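DUF985 domain-containing protein (Shewanella oneidensis, PDB 1YUD) is of unknown function but belongs to the cupin superfamily, whose small beta-barrel folds often bind a metal or a small ligand. Local coordinates at residues E71-M85 against F117-C131. Numbering follows the deposited sequence.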
loop_
_atom_site.group_PDB
_atom_site.type_symbol
_atom_site.label_atom_id
_atom_site.label_comp_id
_atom_site.label_asym_id
_atom_site.label_seq_id
_atom_site.Cartn_x
_atom_site.Cartn_y
_atom_site.Cartn_z
ATOM N N GLU A 71 -5.459 3.942 8.894
ATOM C CA GLU A 71 -4.194 3.468 8.397
ATOM C C GLU A 71 -4.436 2.322 7.446
ATOM O O GLU A 71 -5.082 1.342 7.788
ATOM C CB GLU A 71 -3.312 3.018 9.557
ATOM C CG GLU A 71 -1.851 2.855 9.198
ATOM C CD GLU A 71 -1.007 2.462 10.395
ATOM O OE1 GLU A 71 -0.949 1.259 10.739
ATOM O OE2 GLU A 71 -0.413 3.369 11.012
HETATM N N MSE A 72 -3.944 2.442 6.229
HETATM C CA MSE A 72 -4.134 1.357 5.315
HETATM C C MSE A 72 -2.946 0.418 5.465
HETATM O O MSE A 72 -1.841 0.839 5.808
HETATM C CB MSE A 72 -4.278 1.892 3.889
HETATM C CG MSE A 72 -5.718 2.325 3.549
HETATM SE SE MSE A 72 -6.981 0.833 3.468
HETATM C CE MSE A 72 -6.220 -0.078 1.936
ATOM N N TRP A 73 -3.179 -0.866 5.249
ATOM C CA TRP A 73 -2.116 -1.834 5.363
ATOM C C TRP A 73 -1.978 -2.592 4.066
ATOM O O TRP A 73 -2.934 -3.192 3.584
ATOM C CB TRP A 73 -2.403 -2.805 6.507
ATOM C CG TRP A 73 -2.102 -2.237 7.872
ATOM C CD1 TRP A 73 -2.611 -1.092 8.414
ATOM C CD2 TRP A 73 -1.240 -2.805 8.873
ATOM N NE1 TRP A 73 -2.124 -0.911 9.691
ATOM C CE2 TRP A 73 -1.280 -1.950 9.998
ATOM C CE3 TRP A 73 -0.440 -3.957 8.929
ATOM C CZ2 TRP A 73 -0.554 -2.207 11.168
ATOM C CZ3 TRP A 73 0.281 -4.216 10.091
ATOM C CH2 TRP A 73 0.217 -3.341 11.197
ATOM N N TYR A 74 -0.785 -2.561 3.491
ATOM C CA TYR A 74 -0.543 -3.278 2.249
ATOM C C TYR A 74 0.373 -4.442 2.599
ATOM O O TYR A 74 1.037 -4.423 3.633
ATOM C CB TYR A 74 0.105 -2.328 1.237
ATOM C CG TYR A 74 -0.793 -1.149 0.925
ATOM C CD1 TYR A 74 -1.749 -1.229 -0.084
ATOM C CD2 TYR A 74 -0.757 -0.002 1.706
ATOM C CE1 TYR A 74 -2.650 -0.200 -0.298
ATOM C CE2 TYR A 74 -1.659 1.027 1.507
ATOM C CZ TYR A 74 -2.609 0.918 0.506
ATOM O OH TYR A 74 -3.574 1.889 0.360
ATOM N N PHE A 75 0.409 -5.459 1.757
ATOM C CA PHE A 75 1.256 -6.604 2.033
ATOM C C PHE A 75 2.293 -6.779 0.934
ATOM O O PHE A 75 1.949 -7.020 -0.233
ATOM C CB PHE A 75 0.409 -7.873 2.136
ATOM C CG PHE A 75 1.182 -9.074 2.566
ATOM C CD1 PHE A 75 1.442 -9.299 3.918
ATOM C CD2 PHE A 75 1.681 -9.969 1.623
ATOM C CE1 PHE A 75 2.197 -10.415 4.337
ATOM C CE2 PHE A 75 2.436 -11.080 2.017
ATOM C CZ PHE A 75 2.693 -11.304 3.384
ATOM N N HIS A 76 3.564 -6.688 1.307
ATOM C CA HIS A 76 4.640 -6.844 0.334
ATOM C C HIS A 76 5.140 -8.273 0.230
ATOM O O HIS A 76 5.168 -8.859 -0.864
ATOM C CB HIS A 76 5.802 -5.934 0.688
ATOM C CG HIS A 76 5.442 -4.486 0.698
ATOM N ND1 HIS A 76 4.977 -3.834 -0.421
ATOM C CD2 HIS A 76 5.525 -3.551 1.676
ATOM C CE1 HIS A 76 4.796 -2.555 -0.136
ATOM N NE2 HIS A 76 5.123 -2.356 1.127
ATOM N N ALA A 77 5.532 -8.840 1.370
ATOM C CA ALA A 77 6.041 -10.208 1.378
ATOM C C ALA A 77 6.292 -10.729 2.779
ATOM O O ALA A 77 6.217 -9.986 3.759
ATOM C CB ALA A 77 7.330 -10.289 0.556
ATOM N N GLY A 78 6.585 -12.022 2.872
ATOM C CA GLY A 78 6.852 -12.594 4.176
ATOM C C GLY A 78 5.762 -13.456 4.791
ATOM O O GLY A 78 5.238 -14.358 4.139
ATOM N N GLN A 79 5.416 -13.158 6.044
ATOM C CA GLN A 79 4.433 -13.937 6.792
ATOM C C GLN A 79 3.123 -13.240 7.102
ATOM O O GLN A 79 3.107 -12.185 7.722
ATOM C CB GLN A 79 5.037 -14.409 8.129
ATOM C CG GLN A 79 5.142 -15.913 8.290
ATOM C CD GLN A 79 6.267 -16.481 7.486
ATOM O OE1 GLN A 79 6.267 -17.660 7.126
ATOM N NE2 GLN A 79 7.253 -15.646 7.199
ATOM N N SER A 80 2.021 -13.863 6.704
ATOM C CA SER A 80 0.703 -13.305 6.964
ATOM C C SER A 80 0.666 -12.830 8.414
ATOM O O SER A 80 1.190 -13.503 9.297
ATOM C CB SER A 80 -0.361 -14.375 6.769
ATOM O OG SER A 80 -0.493 -15.126 7.961
ATOM N N LEU A 81 0.055 -11.673 8.660
ATOM C CA LEU A 81 -0.034 -11.129 10.018
ATOM C C LEU A 81 -1.437 -11.306 10.585
ATOM O O LEU A 81 -2.239 -12.087 10.075
ATOM C CB LEU A 81 0.328 -9.638 10.018
ATOM C CG LEU A 81 1.610 -9.267 9.267
ATOM C CD1 LEU A 81 1.826 -7.774 9.353
ATOM C CD2 LEU A 81 2.796 -9.992 9.857
ATOM N N THR A 82 -1.734 -10.574 11.644
ATOM C CA THR A 82 -3.047 -10.649 12.249
ATOM C C THR A 82 -3.225 -9.369 13.007
ATOM O O THR A 82 -2.451 -9.059 13.904
ATOM C CB THR A 82 -3.155 -11.832 13.203
ATOM O OG1 THR A 82 -2.900 -13.037 12.474
ATOM C CG2 THR A 82 -4.545 -11.906 13.812
ATOM N N ILE A 83 -4.234 -8.603 12.624
ATOM C CA ILE A 83 -4.471 -7.338 13.283
ATOM C C ILE A 83 -5.478 -7.536 14.394
ATOM O O ILE A 83 -6.632 -7.879 14.147
ATOM C CB ILE A 83 -5.020 -6.297 12.304
ATOM C CG1 ILE A 83 -4.256 -6.368 10.975
ATOM C CG2 ILE A 83 -4.926 -4.920 12.918
ATOM C CD1 ILE A 83 -2.844 -5.885 11.051
ATOM N N TYR A 84 -5.036 -7.337 15.625
ATOM C CA TYR A 84 -5.918 -7.473 16.759
ATOM C C TYR A 84 -6.363 -6.057 17.086
ATOM O O TYR A 84 -5.541 -5.186 17.365
ATOM C CB TYR A 84 -5.175 -8.108 17.940
ATOM C CG TYR A 84 -4.535 -9.447 17.623
ATOM C CD1 TYR A 84 -3.398 -9.524 16.835
ATOM C CD2 TYR A 84 -5.075 -10.634 18.112
ATOM C CE1 TYR A 84 -2.805 -10.744 16.540
ATOM C CE2 TYR A 84 -4.492 -11.864 17.824
ATOM C CZ TYR A 84 -3.349 -11.918 17.033
ATOM O OH TYR A 84 -2.740 -13.137 16.747
HETATM N N MSE A 85 -7.669 -5.825 17.025
HETATM C CA MSE A 85 -8.232 -4.507 17.295
HETATM C C MSE A 85 -9.245 -4.575 18.424
HETATM O O MSE A 85 -9.999 -5.541 18.532
HETATM C CB MSE A 85 -8.914 -3.963 16.034
HETATM C CG MSE A 85 -7.985 -3.785 14.835
HETATM SE SE MSE A 85 -8.896 -4.069 13.145
HETATM C CE MSE A 85 -10.306 -2.778 13.449
ATOM N N PHE A 117 -5.082 -1.072 18.601
ATOM C CA PHE A 117 -4.725 -2.279 17.865
ATOM C C PHE A 117 -3.232 -2.617 17.882
ATOM O O PHE A 117 -2.388 -1.779 18.219
ATOM C CB PHE A 117 -5.159 -2.122 16.406
ATOM C CG PHE A 117 -4.441 -1.010 15.675
ATOM C CD1 PHE A 117 -4.626 0.321 16.039
ATOM C CD2 PHE A 117 -3.573 -1.301 14.630
ATOM C CE1 PHE A 117 -3.956 1.349 15.368
ATOM C CE2 PHE A 117 -2.903 -0.282 13.956
ATOM C CZ PHE A 117 -3.094 1.043 14.326
ATOM N N GLY A 118 -2.936 -3.852 17.478
ATOM C CA GLY A 118 -1.578 -4.349 17.418
ATOM C C GLY A 118 -1.548 -5.511 16.445
ATOM O O GLY A 118 -2.579 -5.888 15.901
ATOM N N SER A 119 -0.382 -6.094 16.211
ATOM C CA SER A 119 -0.309 -7.204 15.282
ATOM C C SER A 119 0.893 -8.108 15.509
ATOM O O SER A 119 1.957 -7.670 15.936
ATOM C CB SER A 119 -0.279 -6.682 13.851
ATOM O OG SER A 119 -0.112 -7.746 12.924
ATOM N N ALA A 120 0.704 -9.383 15.205
ATOM C CA ALA A 120 1.753 -10.368 15.333
ATOM C C ALA A 120 1.798 -11.096 14.003
ATOM O O ALA A 120 0.921 -10.904 13.169
ATOM C CB ALA A 120 1.425 -11.341 16.463
HETATM N N MSE A 121 2.821 -11.912 13.787
HETATM C CA MSE A 121 2.893 -12.661 12.544
HETATM C C MSE A 121 2.048 -13.900 12.802
HETATM O O MSE A 121 1.481 -14.036 13.881
HETATM C CB MSE A 121 4.331 -13.073 12.239
HETATM C CG MSE A 121 5.332 -11.938 12.226
HETATM SE SE MSE A 121 6.923 -12.484 11.266
HETATM C CE MSE A 121 7.628 -13.761 12.545
ATOM N N ASN A 122 1.957 -14.795 11.827
ATOM C CA ASN A 122 1.184 -16.021 12.010
ATOM C C ASN A 122 2.101 -17.247 12.073
ATOM O O ASN A 122 1.749 -18.274 12.655
ATOM C CB ASN A 122 0.149 -16.171 10.882
ATOM C CG ASN A 122 -1.164 -15.440 11.186
ATOM O OD1 ASN A 122 -1.834 -14.951 10.283
ATOM N ND2 ASN A 122 -1.537 -15.388 12.458
ATOM N N GLN A 123 3.280 -17.116 11.468
ATOM C CA GLN A 123 4.299 -18.165 11.436
ATOM C C GLN A 123 5.641 -17.492 11.691
ATOM O O GLN A 123 5.752 -16.273 11.557
ATOM C CB GLN A 123 4.348 -18.843 10.063
ATOM C CG GLN A 123 3.174 -19.764 9.743
ATOM C CD GLN A 123 3.080 -20.960 10.682
ATOM O OE1 GLN A 123 2.747 -20.810 11.860
ATOM N NE2 GLN A 123 3.378 -22.153 10.164
ATOM N N ASP A 124 6.657 -18.274 12.061
ATOM C CA ASP A 124 7.983 -17.704 12.300
ATOM C C ASP A 124 8.569 -17.323 10.944
ATOM O O ASP A 124 8.400 -18.040 9.955
ATOM C CB ASP A 124 8.926 -18.702 13.000
ATOM C CG ASP A 124 8.555 -18.960 14.464
ATOM O OD1 ASP A 124 8.091 -18.022 15.152
ATOM O OD2 ASP A 124 8.751 -20.107 14.930
ATOM N N GLY A 125 9.256 -16.190 10.906
ATOM C CA GLY A 125 9.843 -15.723 9.667
ATOM C C GLY A 125 9.835 -14.211 9.697
ATOM O O GLY A 125 9.991 -13.621 10.772
ATOM N N PHE A 126 9.651 -13.571 8.546
ATOM C CA PHE A 126 9.630 -12.111 8.523
ATOM C C PHE A 126 8.388 -11.568 7.825
ATOM O O PHE A 126 7.666 -12.305 7.145
ATOM C CB PHE A 126 10.848 -11.573 7.792
ATOM C CG PHE A 126 10.799 -11.806 6.319
ATOM C CD1 PHE A 126 11.029 -13.073 5.799
ATOM C CD2 PHE A 126 10.506 -10.762 5.451
ATOM C CE1 PHE A 126 10.974 -13.303 4.432
ATOM C CE2 PHE A 126 10.445 -10.976 4.089
ATOM C CZ PHE A 126 10.682 -12.252 3.577
ATOM N N SER A 127 8.158 -10.266 7.975
ATOM C CA SER A 127 7.021 -9.631 7.328
ATOM C C SER A 127 7.215 -8.159 7.024
ATOM O O SER A 127 7.302 -7.321 7.926
ATOM C CB SER A 127 5.770 -9.816 8.161
ATOM O OG SER A 127 5.370 -11.159 8.098
ATOM N N LEU A 128 7.306 -7.869 5.728
ATOM C CA LEU A 128 7.449 -6.510 5.234
ATOM C C LEU A 128 6.008 -6.076 4.984
ATOM O O LEU A 128 5.211 -6.822 4.404
ATOM C CB LEU A 128 8.241 -6.480 3.923
ATOM C CG LEU A 128 8.428 -5.041 3.428
ATOM C CD1 LEU A 128 9.294 -4.306 4.421
ATOM C CD2 LEU A 128 9.047 -5.005 2.041
ATOM N N VAL A 129 5.690 -4.863 5.408
ATOM C CA VAL A 129 4.341 -4.354 5.297
ATOM C C VAL A 129 4.297 -2.870 4.959
ATOM O O VAL A 129 5.171 -2.096 5.366
ATOM C CB VAL A 129 3.608 -4.608 6.633
ATOM C CG1 VAL A 129 2.901 -3.363 7.122
ATOM C CG2 VAL A 129 2.671 -5.767 6.476
ATOM N N GLY A 130 3.269 -2.477 4.211
ATOM C CA GLY A 130 3.122 -1.077 3.863
ATOM C C GLY A 130 2.041 -0.459 4.723
ATOM O O GLY A 130 0.951 -1.013 4.841
ATOM N N CYS A 131 2.339 0.677 5.335
ATOM C CA CYS A 131 1.365 1.353 6.167
ATOM C C CYS A 131 1.205 2.809 5.755
ATOM O O CYS A 131 2.151 3.596 5.764
ATOM C CB CYS A 131 1.753 1.252 7.648
ATOM S SG CYS A 131 1.493 -0.404 8.369
#
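Trp73 has its CG beside the backbone N (chi1 -78°), and SG of Cys131 takes a similar torsion (chi1 -73°). Both residues point to the same face, between the two sheets, and these torsions lay SG against the indole. The sulfur sits over its centre, SG 3.7 Å from the centroid of the five-membered ring. CD1 of Ile83 covers the opposite face, nearer the rim. CG1 of Val129 approaches CE3 of Trp73 at 3.8 Å, and the edge of the Phe117 ring faces CZ2. The indole NE1 makes a weak hydrogen bond to OE1 of Glu71. Leu81 continues this core, its CD1 3.6 Å from CG2 of Val129.

Strand 71-76 runs antiparallel to 126-131, and a beta bulge shifts the register between Phe75 and Ala77. Strand 81-85 runs antiparallel to 117-121, where Tyr84 and Gly118 exchange two N-H...O bonds. CA of Gly78 lies over the Phe126 ring in a CH-pi contact, 4.0 Å from its centroid. Farther along, where the second strand pair begins, OG of Ser80 donates to OD1 of Asn122 at 2.7 Å, on a lone pair. ND2 of Asn122 gives a weak hydrogen bond to OG1 of Thr82. On the other face of strand 71-76, Tyr74 stacks on Tyr74 of the second subunit.

Two facing, mainly antiparallel sheets fit the double-stranded beta-helix of the cupin superfamily. The buried OG of Ser119 donates to Thr82 O from above the carbonyl plane, at 2.9 Å. Trp73 and its apolar neighbours thus fill the interior, Glu71 and Ser119 add polar groups with partners of their own, and Asn122 ties Ser80 to Thr82.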